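Local coordinates for protein aminoglycoside Nucleotidyltransferase (2")-Ia (Pseudomonas aeruginosa, PDB 5CFU) that adenylates the 2''-hydroxyl of kanamycin, gentamicin, tobramycin and related aminoglycosides, using metal ions and a nucleotide, and so makes bacteria resistant to these antibiotics, at residues N28-I33 with G59-E64; H50-L55 with L92-P97; D139-A144 with V174-F179. All blocks are in the same frame, centred on the assembly; numbering follows the deposited sequence.

How the contacts relate
Contacts 1 and 2 share one mixed sheet and alternate along the chain: strand 53-58 of contact 2 runs on into helix 62-71 of contact 1, and it pairs with strand 32-34. Their centres lie about 13 Å apart and they touch: Ile33 CD1 packs on Leu55 CD2 at 3.5 Å. Contact 2 carries the metal-binding aspartates, whereas contact 1 sits away from the site. Contact 3 joins two helices of the C-terminal half, about 20 Å from contact 2 and about 26 Å from contact 1, between centres; contacts 1 and 3 lie on opposite sides of the chain's centre. Contacts 2 and 3 do not touch each other, but both grip adenylyl-2''-tobramycin: Glu96 and Asp139 both hold its amine N1.

Contact 1: N28-I33 with G59-E64; sequences NLPLWI and GERRGE. With BU1 (1,4-butanediol), chain I.
Leu29 and Arg61 run past each other in opposite directions, and the leucine methyl CD1 lies over one face of the guanidinium, 3.5 Å from Arg61 NE. Leu29 swings CG to the side far from its backbone N (chi1 177°), and CD2 then reaches Glu64 CB, a looser touch at 4.2 Å. The edge of the same guanidinium serves the polar partners. Arg61 NH1 donates to Asn28 O at 3.0 Å, close to the guanidinium plane, and NH2 adds a weak bond to that oxygen. Asn28, with positive phi, is the C-prime residue of the Schellman motif ending helix 12-26, and Arg61 is the N-cap residue of helix 62-71, so the arginine ties one helix's end to the next one's start. A bend at chi3 (62°) turns the guanidinium back toward Glu64 in a side-on salt bridge: Arg61 NE reaches Glu64 OE2 at 2.8 Å from above the carboxylate plane, and NH2 meets OE1 at 2.9 Å on its syn side. Leu29 also packs on Ile68 of helix 62-71.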
loop_
_atom_site.group_PDB
_atom_site.type_symbol
_atom_site.label_atom_id
_atom_site.label_comp_id
_atom_site.label_asym_id
_atom_site.label_seq_id
_atom_site.Cartn_x
_atom_site.Cartn_y
_atom_site.Cartn_z
ATOM N N ASN A 28 -7.380 -13.096 12.012
ATOM C CA ASN A 28 -6.863 -13.771 10.815
ATOM C C ASN A 28 -7.305 -12.980 9.593
ATOM O O ASN A 28 -7.763 -13.557 8.616
ATOM C CB ASN A 28 -7.334 -15.250 10.724
ATOM C CG ASN A 28 -6.296 -16.176 10.024
ATOM O OD1 ASN A 28 -5.616 -15.778 9.063
ATOM N ND2 ASN A 28 -6.191 -17.414 10.504
ATOM N N LEU A 29 -7.139 -11.652 9.672
ATOM C CA LEU A 29 -7.457 -10.737 8.575
ATOM C C LEU A 29 -6.170 -10.249 7.959
ATOM O O LEU A 29 -5.429 -9.478 8.587
ATOM C CB LEU A 29 -8.280 -9.545 9.063
ATOM C CG LEU A 29 -8.636 -8.451 8.048
ATOM C CD1 LEU A 29 -9.735 -8.925 7.070
ATOM C CD2 LEU A 29 -9.059 -7.190 8.774
ATOM N N PRO A 30 -5.873 -10.709 6.741
ATOM C CA PRO A 30 -4.655 -10.211 6.114
ATOM C C PRO A 30 -4.801 -8.744 5.707
ATOM O O PRO A 30 -5.843 -8.347 5.229
ATOM C CB PRO A 30 -4.501 -11.117 4.892
ATOM C CG PRO A 30 -5.904 -11.486 4.522
ATOM C CD PRO A 30 -6.643 -11.585 5.840
ATOM N N LEU A 31 -3.763 -7.947 5.931
ATOM C CA LEU A 31 -3.725 -6.562 5.470
ATOM C C LEU A 31 -2.345 -6.308 4.911
ATOM O O LEU A 31 -1.354 -6.730 5.509
ATOM C CB LEU A 31 -4.010 -5.570 6.585
ATOM C CG LEU A 31 -5.389 -5.613 7.251
ATOM C CD1 LEU A 31 -5.384 -4.674 8.463
ATOM C CD2 LEU A 31 -6.491 -5.240 6.268
ATOM N N TRP A 32 -2.293 -5.608 3.781
ATOM C CA TRP A 32 -1.027 -5.263 3.131
ATOM C C TRP A 32 -0.739 -3.791 3.278
ATOM O O TRP A 32 -1.545 -2.942 2.891
ATOM C CB TRP A 32 -1.050 -5.634 1.639
ATOM C CG TRP A 32 -1.106 -7.120 1.434
ATOM C CD1 TRP A 32 -0.049 -7.954 1.187
ATOM C CD2 TRP A 32 -2.268 -7.948 1.498
ATOM N NE1 TRP A 32 -0.486 -9.257 1.108
ATOM C CE2 TRP A 32 -1.843 -9.279 1.291
ATOM C CE3 TRP A 32 -3.629 -7.695 1.699
ATOM C CZ2 TRP A 32 -2.722 -10.341 1.275
ATOM C CZ3 TRP A 32 -4.496 -8.752 1.681
ATOM C CH2 TRP A 32 -4.042 -10.062 1.481
ATOM N N ILE A 33 0.421 -3.492 3.842
ATOM C CA ILE A 33 0.929 -2.132 3.854
ATOM C C ILE A 33 1.287 -1.754 2.430
ATOM O O ILE A 33 1.863 -2.563 1.690
ATOM C CB ILE A 33 2.182 -1.995 4.757
ATOM C CG1 ILE A 33 1.857 -2.431 6.186
ATOM C CG2 ILE A 33 2.729 -0.568 4.687
ATOM C CD1 ILE A 33 0.729 -1.673 6.822
ATOM N N GLY A 59 -11.548 -7.219 0.059
ATOM C CA GLY A 59 -12.732 -6.427 -0.206
ATOM C C GLY A 59 -13.995 -6.950 0.463
ATOM O O GLY A 59 -14.844 -6.169 0.900
ATOM N N GLU A 60 -14.102 -8.269 0.564
ATOM C CA GLU A 60 -15.281 -8.889 1.132
ATOM C C GLU A 60 -15.285 -8.903 2.661
ATOM O O GLU A 60 -16.260 -9.375 3.275
ATOM C CB GLU A 60 -15.428 -10.314 0.558
ATOM C CG GLU A 60 -14.634 -11.408 1.249
ATOM C CD GLU A 60 -13.142 -11.423 0.944
ATOM O OE1 GLU A 60 -12.630 -10.536 0.222
ATOM O OE2 GLU A 60 -12.466 -12.354 1.437
ATOM N N ARG A 61 -14.218 -8.394 3.286
ATOM C CA ARG A 61 -14.122 -8.328 4.743
ATOM C C ARG A 61 -13.951 -6.885 5.214
ATOM O O ARG A 61 -13.390 -6.633 6.281
ATOM C CB ARG A 61 -12.956 -9.200 5.228
ATOM C CG ARG A 61 -13.088 -10.647 4.760
ATOM C CD ARG A 61 -11.941 -11.556 5.253
ATOM N NE ARG A 61 -11.873 -11.672 6.707
ATOM C CZ ARG A 61 -10.909 -12.321 7.365
ATOM N NH1 ARG A 61 -9.929 -12.938 6.707
ATOM N NH2 ARG A 61 -10.904 -12.344 8.689
ATOM N N ARG A 62 -14.440 -5.934 4.416
ATOM C CA ARG A 62 -14.280 -4.516 4.736
ATOM C C ARG A 62 -14.825 -4.188 6.119
ATOM O O ARG A 62 -14.221 -3.412 6.856
ATOM C CB ARG A 62 -14.971 -3.631 3.699
ATOM C CG ARG A 62 -14.917 -2.162 4.067
ATOM C CD ARG A 62 -15.376 -1.266 2.912
ATOM N NE ARG A 62 -15.697 0.064 3.414
ATOM C CZ ARG A 62 -15.838 1.153 2.658
ATOM N NH1 ARG A 62 -15.641 1.098 1.345
ATOM N NH2 ARG A 62 -16.146 2.316 3.231
ATOM N N GLY A 63 -15.962 -4.782 6.467
ATOM C CA GLY A 63 -16.579 -4.555 7.763
ATOM C C GLY A 63 -15.643 -4.849 8.915
ATOM O O GLY A 63 -15.695 -4.193 9.960
ATOM N N GLU A 64 -14.752 -5.815 8.721
ATOM C CA GLU A 64 -13.798 -6.176 9.767
ATOM C C GLU A 64 -12.714 -5.116 9.933
ATOM O O GLU A 64 -12.298 -4.839 11.038
ATOM C CB GLU A 64 -13.163 -7.534 9.466
ATOM C CG GLU A 64 -14.190 -8.689 9.423
ATOM C CD GLU A 64 -13.541 -10.039 9.232
ATOM O OE1 GLU A 64 -12.612 -10.351 10.005
ATOM O OE2 GLU A 64 -13.953 -10.779 8.305
HETATM C C1 BU1 I . -4.208 -15.880 1.968
HETATM C C2 BU1 I . -3.698 -14.468 1.725
HETATM C C3 BU1 I . -3.027 -14.367 0.367
HETATM C C4 BU1 I . -3.672 -13.222 -0.371
HETATM O O5 BU1 I . -3.291 -16.854 1.465
HETATM O O6 BU1 I . -2.887 -12.850 -1.460
#

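Contact 2: H50-L55 with L92-P97; sequences HDDIDL and LLDCEP. With MN (manganese (II) ion), chain B; 51H (adenylyl-2"-tobramycin), chain D; POP (pyrophosphate 2-), chain E.
Asp54 and Asp94 share one face of a parallel strand pair and Asp52 joins them from just ahead of it, the carboxylate planes of Asp52 and Asp94 turned 53° apart, while the His50 ring offers its edge to pyrophosphate, ND1 donating to O2 in the ring plane. This is the metal site of the nucleotidyltransferase fold. Asp52 OD1 binds manganese at 2.0 Å and Asp54 OD2 at 2.2 Å; O7 of adenylyl-2''-tobramycin, pyrophosphate O3 and O5 and a water complete six ligands. Asp94 is not a ligand of this ion but binds a second manganese; its OD2 accepts from the product's N2 at 3.0 Å and its OD1 pairs with Tyr82 OH. Asp52 CG stands between backbone N and carbonyl carbon (chi1 69°), which brings OD2 to 3.5 Å from Asp94 CB. A water donates to both Asp52 OD2 and Asp94 OD1 and accepts from the product's amine N3.

Beneath, segments 53-55 and 92-97 run parallel, their axes 19° apart, laced by four backbone bonds, from Ile53 N to Leu92 O through Glu96 N to Leu55 O. On the opposite face Ile53 and Leu93 lie side by side, and Leu55 CD1 reaches Leu93 CG at 3.9 Å. Farther along, Glu96 extends to the tobramycin part of the product: Glu96 OE1 accepts from the product's N1 at 2.6 Å and OE2 from the product's amine N at 2.8 Å.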
loop_
_atom_site.group_PDB
_atom_site.type_symbol
_atom_site.label_atom_id
_atom_site.label_comp_id
_atom_site.label_asym_id
_atom_site.label_seq_id
_atom_site.Cartn_x
_atom_site.Cartn_y
_atom_site.Cartn_z
ATOM N N HIS A 50 6.186 9.954 6.252
ATOM C CA HIS A 50 5.088 9.471 5.415
ATOM C C HIS A 50 3.836 10.221 5.845
ATOM O O HIS A 50 3.549 10.323 7.045
ATOM C CB HIS A 50 4.914 7.962 5.557
ATOM C CG HIS A 50 6.149 7.188 5.220
ATOM N ND1 HIS A 50 6.565 6.997 3.922
ATOM C CD2 HIS A 50 7.096 6.621 6.008
ATOM C CE1 HIS A 50 7.698 6.316 3.925
ATOM N NE2 HIS A 50 8.042 6.079 5.177
ATOM N N ASP A 51 3.121 10.783 4.877
ATOM C CA ASP A 51 1.953 11.602 5.178
ATOM C C ASP A 51 0.802 10.764 5.689
ATOM O O ASP A 51 0.083 11.189 6.595
ATOM C CB ASP A 51 1.506 12.389 3.942
ATOM C CG ASP A 51 2.313 13.648 3.729
ATOM O OD1 ASP A 51 3.271 13.881 4.500
ATOM O OD2 ASP A 51 1.985 14.406 2.787
ATOM N N ASP A 52 0.633 9.572 5.130
ATOM C CA ASP A 52 -0.477 8.705 5.534
ATOM C C ASP A 52 -0.001 7.263 5.708
ATOM O O ASP A 52 1.174 6.951 5.538
ATOM C CB ASP A 52 -1.638 8.796 4.513
ATOM C CG ASP A 52 -1.306 8.178 3.177
ATOM O OD1 ASP A 52 -0.181 7.676 3.001
ATOM O OD2 ASP A 52 -2.179 8.194 2.273
ATOM N N ILE A 53 -0.927 6.395 6.077
ATOM C CA ILE A 53 -0.699 4.965 6.069
ATOM C C ILE A 53 -1.593 4.369 4.989
ATOM O O ILE A 53 -2.812 4.501 5.052
ATOM C CB ILE A 53 -1.022 4.320 7.423
ATOM C CG1 ILE A 53 -0.088 4.872 8.500
ATOM C CG2 ILE A 53 -0.954 2.792 7.335
ATOM C CD1 ILE A 53 -0.641 4.743 9.916
ATOM N N ASP A 54 -0.981 3.730 4.001
ATOM C CA ASP A 54 -1.711 3.104 2.911
ATOM C C ASP A 54 -1.895 1.617 3.186
ATOM O O ASP A 54 -0.928 0.923 3.508
ATOM C CB ASP A 54 -0.965 3.305 1.602
ATOM C CG ASP A 54 -0.754 4.753 1.291
ATOM O OD1 ASP A 54 -1.754 5.461 1.029
ATOM O OD2 ASP A 54 0.421 5.182 1.337
ATOM N N LEU A 55 -3.137 1.148 3.054
ATOM C CA LEU A 55 -3.519 -0.254 3.348
ATOM C C LEU A 55 -4.299 -0.887 2.213
ATOM O O LEU A 55 -5.087 -0.207 1.554
ATOM C CB LEU A 55 -4.382 -0.334 4.608
ATOM C CG LEU A 55 -3.742 0.187 5.886
ATOM C CD1 LEU A 55 -4.759 0.256 6.988
ATOM C CD2 LEU A 55 -2.556 -0.726 6.278
ATOM N N LEU A 92 -4.069 9.519 8.953
ATOM C CA LEU A 92 -4.949 9.101 7.879
ATOM C C LEU A 92 -4.586 7.720 7.382
ATOM O O LEU A 92 -3.411 7.395 7.174
ATOM C CB LEU A 92 -4.895 10.094 6.716
ATOM C CG LEU A 92 -5.540 11.469 6.958
ATOM C CD1 LEU A 92 -5.403 12.360 5.729
ATOM C CD2 LEU A 92 -7.006 11.336 7.351
ATOM N N LEU A 93 -5.625 6.923 7.185
ATOM C CA LEU A 93 -5.523 5.565 6.654
ATOM C C LEU A 93 -6.159 5.534 5.279
ATOM O O LEU A 93 -7.367 5.703 5.158
ATOM C CB LEU A 93 -6.253 4.573 7.536
ATOM C CG LEU A 93 -5.518 3.771 8.583
ATOM C CD1 LEU A 93 -4.644 4.652 9.422
ATOM C CD2 LEU A 93 -6.548 3.036 9.427
ATOM N N ASP A 94 -5.362 5.295 4.256
ATOM C CA ASP A 94 -5.854 5.297 2.886
ATOM C C ASP A 94 -6.029 3.834 2.451
ATOM O O ASP A 94 -5.040 3.121 2.307
ATOM C CB ASP A 94 -4.869 6.042 1.997
ATOM C CG ASP A 94 -5.440 6.371 0.631
ATOM O OD1 ASP A 94 -5.774 7.542 0.396
ATOM O OD2 ASP A 94 -5.560 5.467 -0.204
ATOM N N CYS A 95 -7.275 3.382 2.279
ATOM C CA CYS A 95 -7.579 1.945 2.214
ATOM C C CYS A 95 -8.179 1.535 0.885
ATOM O O CYS A 95 -9.179 2.108 0.448
ATOM C CB CYS A 95 -8.532 1.558 3.347
ATOM S SG CYS A 95 -7.921 1.989 4.969
ATOM N N GLU A 96 -7.583 0.517 0.272
ATOM C CA GLU A 96 -8.024 0.004 -1.024
ATOM C C GLU A 96 -8.326 -1.485 -0.935
ATOM O O GLU A 96 -7.517 -2.231 -0.410
ATOM C CB GLU A 96 -6.952 0.240 -2.088
ATOM C CG GLU A 96 -7.322 -0.302 -3.467
ATOM C CD GLU A 96 -6.392 0.181 -4.565
ATOM O OE1 GLU A 96 -5.170 0.289 -4.315
ATOM O OE2 GLU A 96 -6.888 0.435 -5.687
ATOM N N PRO A 97 -9.482 -1.925 -1.470
ATOM C CA PRO A 97 -9.775 -3.366 -1.444
ATOM C C PRO A 97 -8.967 -4.183 -2.448
ATOM O O PRO A 97 -8.510 -3.679 -3.478
ATOM C CB PRO A 97 -11.259 -3.419 -1.815
ATOM C CG PRO A 97 -11.467 -2.192 -2.689
ATOM C CD PRO A 97 -10.581 -1.153 -2.083
HETATM MN MN MN B . 1.199 7.260 1.556
HETATM O O8 51H D . 0.056 9.874 -1.333
HETATM P P 51H D . -0.217 8.431 -1.314
HETATM O O7 51H D . 0.079 7.730 -0.026
HETATM O O9 51H D . 0.597 7.697 -2.439
HETATM C C14 51H D . 0.606 6.259 -2.544
HETATM C C15 51H D . 1.123 5.959 -3.926
HETATM C C18 51H D . 2.469 6.604 -4.236
HETATM O O12 51H D . 3.506 5.654 -4.014
HETATM C C17 51H D . 2.350 6.986 -5.708
HETATM O O11 51H D . 2.718 5.911 -6.562
HETATM C C16 51H D . 0.855 7.260 -5.860
HETATM N N4 51H D . 0.466 8.646 -5.660
HETATM C C21 51H D . -0.574 9.295 -6.278
HETATM N N6 51H D . -1.364 8.816 -7.244
HETATM C C22 51H D . -2.272 9.723 -7.606
HETATM N N7 51H D . -2.464 10.956 -7.130
HETATM C C23 51H D . -1.649 11.413 -6.156
HETATM N N8 51H D . -1.857 12.642 -5.669
HETATM C C20 51H D . -0.640 10.550 -5.695
HETATM N N5 51H D . 0.352 10.699 -4.739
HETATM C C19 51H D . 0.975 9.547 -4.760
HETATM O O10 51H D . 0.184 6.481 -4.892
HETATM O O6 51H D . -1.734 8.125 -1.675
HETATM C C13 51H D . -2.433 8.984 -2.598
HETATM C C12 51H D . -3.573 9.668 -1.862
HETATM N N3 51H D . -3.069 10.396 -0.682
HETATM C C11 51H D . -4.327 10.580 -2.824
HETATM O O5 51H D . -5.426 11.202 -2.162
HETATM C C9 51H D . -4.823 9.722 -3.987
HETATM C C10 51H D . -5.559 10.505 -5.047
HETATM O O4 51H D . -6.258 9.622 -5.900
HETATM O O3 51H D . -3.719 9.086 -4.655
HETATM C C8 51H D . -2.931 8.242 -3.820
HETATM O O2 51H D . -3.689 7.146 -3.385
HETATM C C7 51H D . -3.486 5.900 -4.075
HETATM C C6 51H D . -3.887 4.792 -3.104
HETATM N N2 51H D . -3.147 4.913 -1.837
HETATM C C5 51H D . -3.647 3.447 -3.778
HETATM C C4 51H D . -4.421 3.315 -5.104
HETATM N N1 51H D . -4.039 2.068 -5.783
HETATM C C24 51H D . -4.325 5.837 -5.338
HETATM O O13 51H D . -3.965 6.870 -6.260
HETATM C C3 51H D . -4.104 4.495 -6.020
HETATM O O1 51H D . -4.988 4.412 -7.151
HETATM C C2 51H D . -4.455 3.950 -8.368
HETATM O O 51H D . -4.878 2.622 -8.627
HETATM C C25 51H D . -4.898 4.897 -9.485
HETATM N N9 51H D . -4.512 6.290 -9.215
HETATM C C26 51H D . -6.414 4.768 -9.651
HETATM C C27 51H D . -6.843 3.334 -9.896
HETATM O O14 51H D . -8.273 3.225 -9.916
HETATM C C1 51H D . -6.295 2.417 -8.809
HETATM C C 51H D . -6.503 0.961 -9.160
HETATM N N 51H D . -5.854 -0.043 -8.299
HETATM P P1 POP E . 4.141 7.674 0.550
HETATM O O1 POP E . 5.247 7.281 -0.412
HETATM O O2 POP E . 4.569 7.669 2.015
HETATM O O3 POP E . 2.804 6.981 0.287
HETATM O O POP E . 3.917 9.225 0.225
HETATM P P2 POP E . 2.924 10.170 1.078
HETATM O O4 POP E . 2.353 11.113 0.040
HETATM O O5 POP E . 1.951 9.264 1.801
HETATM O O6 POP E . 3.840 10.857 2.078
HETATM O O HOH W 1 -1.621 10.829 8.549
HETATM O O HOH W 2 -4.328 9.614 1.283
HETATM O O HOH W 3 2.439 6.487 3.223
#

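Contact 3: D139-A144 with V174-F179; sequences DYFYYA and VLRAAF. With 51H (adenylyl-2"-tobramycin), chain D; BU1 (1,4-butanediol), chain G.
Phe141 CB sits over the centre of the Phe179 ring, 3.5 Å from the centroid and nearly on its normal, a CH-pi contact. The two rings themselves meet obliquely. Phe179 points its ring away from its own backbone N (chi1 -176°) and across to helix 133-146, where it turns an edge to the face of Tyr142, planes at 82° and CZ 3.7 Å from Tyr142 CD1. The far end of the Phe141 ring presses on the backbone of the other helix, CE2 lying 3.5 Å from Arg176 CA, while Arg176 CG lies over the ring face and Leu175 CG packs beside CE2.

Around this core, Trp138 meets the rings of both Tyr142 and Phe179, and Tyr183 hydrogen-bonds to Tyr142 OH. The helices, whose short segments cross at -52° with axes 10.6 Å apart, carry no hydrogen bond between them here. Phe179 CE2 lies over one face of Tyr142 and C25 of adenylyl-2''-tobramycin over the other. On the same helix Asp139 OD2 takes the product's amine N1 at 2.8 Å, and Tyr143 lays its face on the adenine. The aromatic cluster therefore backs the helix that lines the aminoglycoside and AMP pocket.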
loop_
_atom_site.group_PDB
_atom_site.type_symbol
_atom_site.label_atom_id
_atom_site.label_comp_id
_atom_site.label_asym_id
_atom_site.label_seq_id
_atom_site.Cartn_x
_atom_site.Cartn_y
_atom_site.Cartn_z
ATOM N N ASP A 139 1.455 2.022 -9.273
ATOM C CA ASP A 139 0.719 3.202 -8.844
ATOM C C ASP A 139 1.449 4.496 -9.195
ATOM O O ASP A 139 0.802 5.513 -9.382
ATOM C CB ASP A 139 0.417 3.136 -7.341
ATOM C CG ASP A 139 -0.926 2.479 -7.042
ATOM O OD1 ASP A 139 -1.689 2.232 -8.002
ATOM O OD2 ASP A 139 -1.217 2.216 -5.850
ATOM N N TYR A 140 2.776 4.463 -9.315
ATOM C CA TYR A 140 3.510 5.624 -9.842
ATOM C C TYR A 140 3.229 5.861 -11.310
ATOM O O TYR A 140 3.238 7.006 -11.771
ATOM C CB TYR A 140 5.027 5.467 -9.632
ATOM C CG TYR A 140 5.464 5.844 -8.238
ATOM C CD1 TYR A 140 5.503 7.166 -7.852
ATOM C CD2 TYR A 140 5.797 4.875 -7.293
ATOM C CE1 TYR A 140 5.892 7.518 -6.580
ATOM C CE2 TYR A 140 6.183 5.226 -6.017
ATOM C CZ TYR A 140 6.226 6.546 -5.667
ATOM O OH TYR A 140 6.601 6.914 -4.391
ATOM N N PHE A 141 2.980 4.793 -12.065
ATOM C CA PHE A 141 2.612 4.957 -13.470
ATOM C C PHE A 141 1.267 5.676 -13.599
ATOM O O PHE A 141 1.122 6.606 -14.397
ATOM C CB PHE A 141 2.540 3.604 -14.176
ATOM C CG PHE A 141 3.849 2.859 -14.233
ATOM C CD1 PHE A 141 5.067 3.515 -14.141
ATOM C CD2 PHE A 141 3.850 1.493 -14.409
ATOM C CE1 PHE A 141 6.261 2.816 -14.227
ATOM C CE2 PHE A 141 5.035 0.781 -14.481
ATOM C CZ PHE A 141 6.238 1.435 -14.389
ATOM N N TYR A 142 0.284 5.249 -12.818
ATOM C CA TYR A 142 -0.984 5.966 -12.761
ATOM C C TYR A 142 -0.779 7.428 -12.391
ATOM O O TYR A 142 -1.383 8.330 -12.977
ATOM C CB TYR A 142 -1.920 5.362 -11.739
ATOM C CG TYR A 142 -2.599 4.089 -12.119
ATOM C CD1 TYR A 142 -3.422 4.019 -13.232
ATOM C CD2 TYR A 142 -2.496 2.974 -11.309
ATOM C CE1 TYR A 142 -4.072 2.850 -13.541
ATOM C CE2 TYR A 142 -3.149 1.824 -11.601
ATOM C CZ TYR A 142 -3.931 1.755 -12.706
ATOM O OH TYR A 142 -4.566 0.570 -12.986
ATOM N N TYR A 143 0.046 7.643 -11.369
ATOM C CA TYR A 143 0.311 8.974 -10.847
ATOM C C TYR A 143 0.867 9.847 -11.969
ATOM O O TYR A 143 0.439 10.993 -12.164
ATOM C CB TYR A 143 1.280 8.861 -9.667
ATOM C CG TYR A 143 1.537 10.117 -8.883
ATOM C CD1 TYR A 143 0.654 11.194 -8.909
ATOM C CD2 TYR A 143 2.681 10.226 -8.111
ATOM C CE1 TYR A 143 0.912 12.336 -8.195
ATOM C CE2 TYR A 143 2.951 11.365 -7.390
ATOM C CZ TYR A 143 2.062 12.413 -7.436
ATOM O OH TYR A 143 2.330 13.538 -6.706
ATOM N N ALA A 144 1.782 9.282 -12.753
ATOM C CA ALA A 144 2.346 9.995 -13.894
ATOM C C ALA A 144 1.305 10.391 -14.943
ATOM O O ALA A 144 1.462 11.413 -15.602
ATOM C CB ALA A 144 3.458 9.144 -14.544
ATOM N N VAL A 174 10.086 -2.948 -18.493
ATOM C CA VAL A 174 9.138 -3.873 -19.077
ATOM C C VAL A 174 7.741 -3.607 -18.502
ATOM O O VAL A 174 6.747 -3.587 -19.230
ATOM C CB VAL A 174 9.573 -5.318 -18.837
ATOM C CG1 VAL A 174 8.504 -6.263 -19.258
ATOM C CG2 VAL A 174 10.879 -5.613 -19.607
ATOM N N LEU A 175 7.672 -3.376 -17.198
ATOM C CA LEU A 175 6.385 -3.100 -16.538
ATOM C C LEU A 175 5.728 -1.819 -17.039
ATOM O O LEU A 175 4.509 -1.742 -17.192
ATOM C CB LEU A 175 6.578 -3.023 -15.022
ATOM C CG LEU A 175 5.298 -3.066 -14.182
ATOM C CD1 LEU A 175 4.704 -4.458 -14.214
ATOM C CD2 LEU A 175 5.561 -2.658 -12.745
ATOM N N ARG A 176 6.537 -0.794 -17.250
ATOM C CA ARG A 176 6.059 0.457 -17.780
ATOM C C ARG A 176 5.499 0.264 -19.189
ATOM O O ARG A 176 4.499 0.869 -19.549
ATOM C CB ARG A 176 7.207 1.489 -17.806
ATOM C CG ARG A 176 6.765 2.913 -18.054
ATOM C CD ARG A 176 7.951 3.808 -18.497
ATOM N NE ARG A 176 9.156 3.660 -17.667
ATOM C CZ ARG A 176 10.366 3.268 -18.090
ATOM N NH1 ARG A 176 11.373 3.188 -17.219
ATOM N NH2 ARG A 176 10.603 2.950 -19.361
ATOM N N ALA A 177 6.169 -0.563 -19.984
ATOM C CA ALA A 177 5.714 -0.836 -21.352
ATOM C C ALA A 177 4.363 -1.561 -21.318
ATOM O O ALA A 177 3.468 -1.311 -22.141
ATOM C CB ALA A 177 6.747 -1.656 -22.118
ATOM N N ALA A 178 4.218 -2.460 -20.351
ATOM C CA ALA A 178 2.975 -3.201 -20.183
ATOM C C ALA A 178 1.845 -2.265 -19.764
ATOM O O ALA A 178 0.729 -2.370 -20.283
ATOM C CB ALA A 178 3.155 -4.296 -19.186
ATOM N N PHE A 179 2.137 -1.367 -18.826
ATOM C CA PHE A 179 1.193 -0.319 -18.421
ATOM C C PHE A 179 0.743 0.525 -19.630
ATOM O O PHE A 179 -0.454 0.766 -19.817
ATOM C CB PHE A 179 1.827 0.588 -17.352
ATOM C CG PHE A 179 0.892 1.642 -16.814
ATOM C CD1 PHE A 179 0.790 2.895 -17.429
ATOM C CD2 PHE A 179 0.114 1.389 -15.697
ATOM C CE1 PHE A 179 -0.074 3.856 -16.932
ATOM C CE2 PHE A 179 -0.773 2.342 -15.202
ATOM C CZ PHE A 179 -0.856 3.583 -15.807
HETATM O O8 51H D . 0.056 9.874 -1.333
HETATM P P 51H D . -0.217 8.431 -1.314
HETATM O O7 51H D . 0.079 7.730 -0.026
HETATM O O9 51H D . 0.597 7.697 -2.439
HETATM C C14 51H D . 0.606 6.259 -2.544
HETATM C C15 51H D . 1.123 5.959 -3.926
HETATM C C18 51H D . 2.469 6.604 -4.236
HETATM O O12 51H D . 3.506 5.654 -4.014
HETATM C C17 51H D . 2.350 6.986 -5.708
HETATM O O11 51H D . 2.718 5.911 -6.562
HETATM C C16 51H D . 0.855 7.260 -5.860
HETATM N N4 51H D . 0.466 8.646 -5.660
HETATM C C21 51H D . -0.574 9.295 -6.278
HETATM N N6 51H D . -1.364 8.816 -7.244
HETATM C C22 51H D . -2.272 9.723 -7.606
HETATM N N7 51H D . -2.464 10.956 -7.130
HETATM C C23 51H D . -1.649 11.413 -6.156
HETATM N N8 51H D . -1.857 12.642 -5.669
HETATM C C20 51H D . -0.640 10.550 -5.695
HETATM N N5 51H D . 0.352 10.699 -4.739
HETATM C C19 51H D . 0.975 9.547 -4.760
HETATM O O10 51H D . 0.184 6.481 -4.892
HETATM O O6 51H D . -1.734 8.125 -1.675
HETATM C C13 51H D . -2.433 8.984 -2.598
HETATM C C12 51H D . -3.573 9.668 -1.862
HETATM N N3 51H D . -3.069 10.396 -0.682
HETATM C C11 51H D . -4.327 10.580 -2.824
HETATM O O5 51H D . -5.426 11.202 -2.162
HETATM C C9 51H D . -4.823 9.722 -3.987
HETATM C C10 51H D . -5.559 10.505 -5.047
HETATM O O4 51H D . -6.258 9.622 -5.900
HETATM O O3 51H D . -3.719 9.086 -4.655
HETATM C C8 51H D . -2.931 8.242 -3.820
HETATM O O2 51H D . -3.689 7.146 -3.385
HETATM C C7 51H D . -3.486 5.900 -4.075
HETATM C C6 51H D . -3.887 4.792 -3.104
HETATM N N2 51H D . -3.147 4.913 -1.837
HETATM C C5 51H D . -3.647 3.447 -3.778
HETATM C C4 51H D . -4.421 3.315 -5.104
HETATM N N1 51H D . -4.039 2.068 -5.783
HETATM C C24 51H D . -4.325 5.837 -5.338
HETATM O O13 51H D . -3.965 6.870 -6.260
HETATM C C3 51H D . -4.104 4.495 -6.020
HETATM O O1 51H D . -4.988 4.412 -7.151
HETATM C C2 51H D . -4.455 3.950 -8.368
HETATM O O 51H D . -4.878 2.622 -8.627
HETATM C C25 51H D . -4.898 4.897 -9.485
HETATM N N9 51H D . -4.512 6.290 -9.215
HETATM C C26 51H D . -6.414 4.768 -9.651
HETATM C C27 51H D . -6.843 3.334 -9.896
HETATM O O14 51H D . -8.273 3.225 -9.916
HETATM C C1 51H D . -6.295 2.417 -8.809
HETATM C C 51H D . -6.503 0.961 -9.160
HETATM N N 51H D . -5.854 -0.043 -8.299
HETATM C C1 BU1 G . 4.505 -9.286 -14.983
HETATM C C2 BU1 G . 5.495 -8.596 -15.899
HETATM C C3 BU1 G . 6.822 -8.346 -15.194
HETATM C C4 BU1 G . 7.258 -6.897 -15.362
HETATM O O5 BU1 G . 3.636 -8.318 -14.367
HETATM O O6 BU1 G . 8.646 -6.762 -15.068
#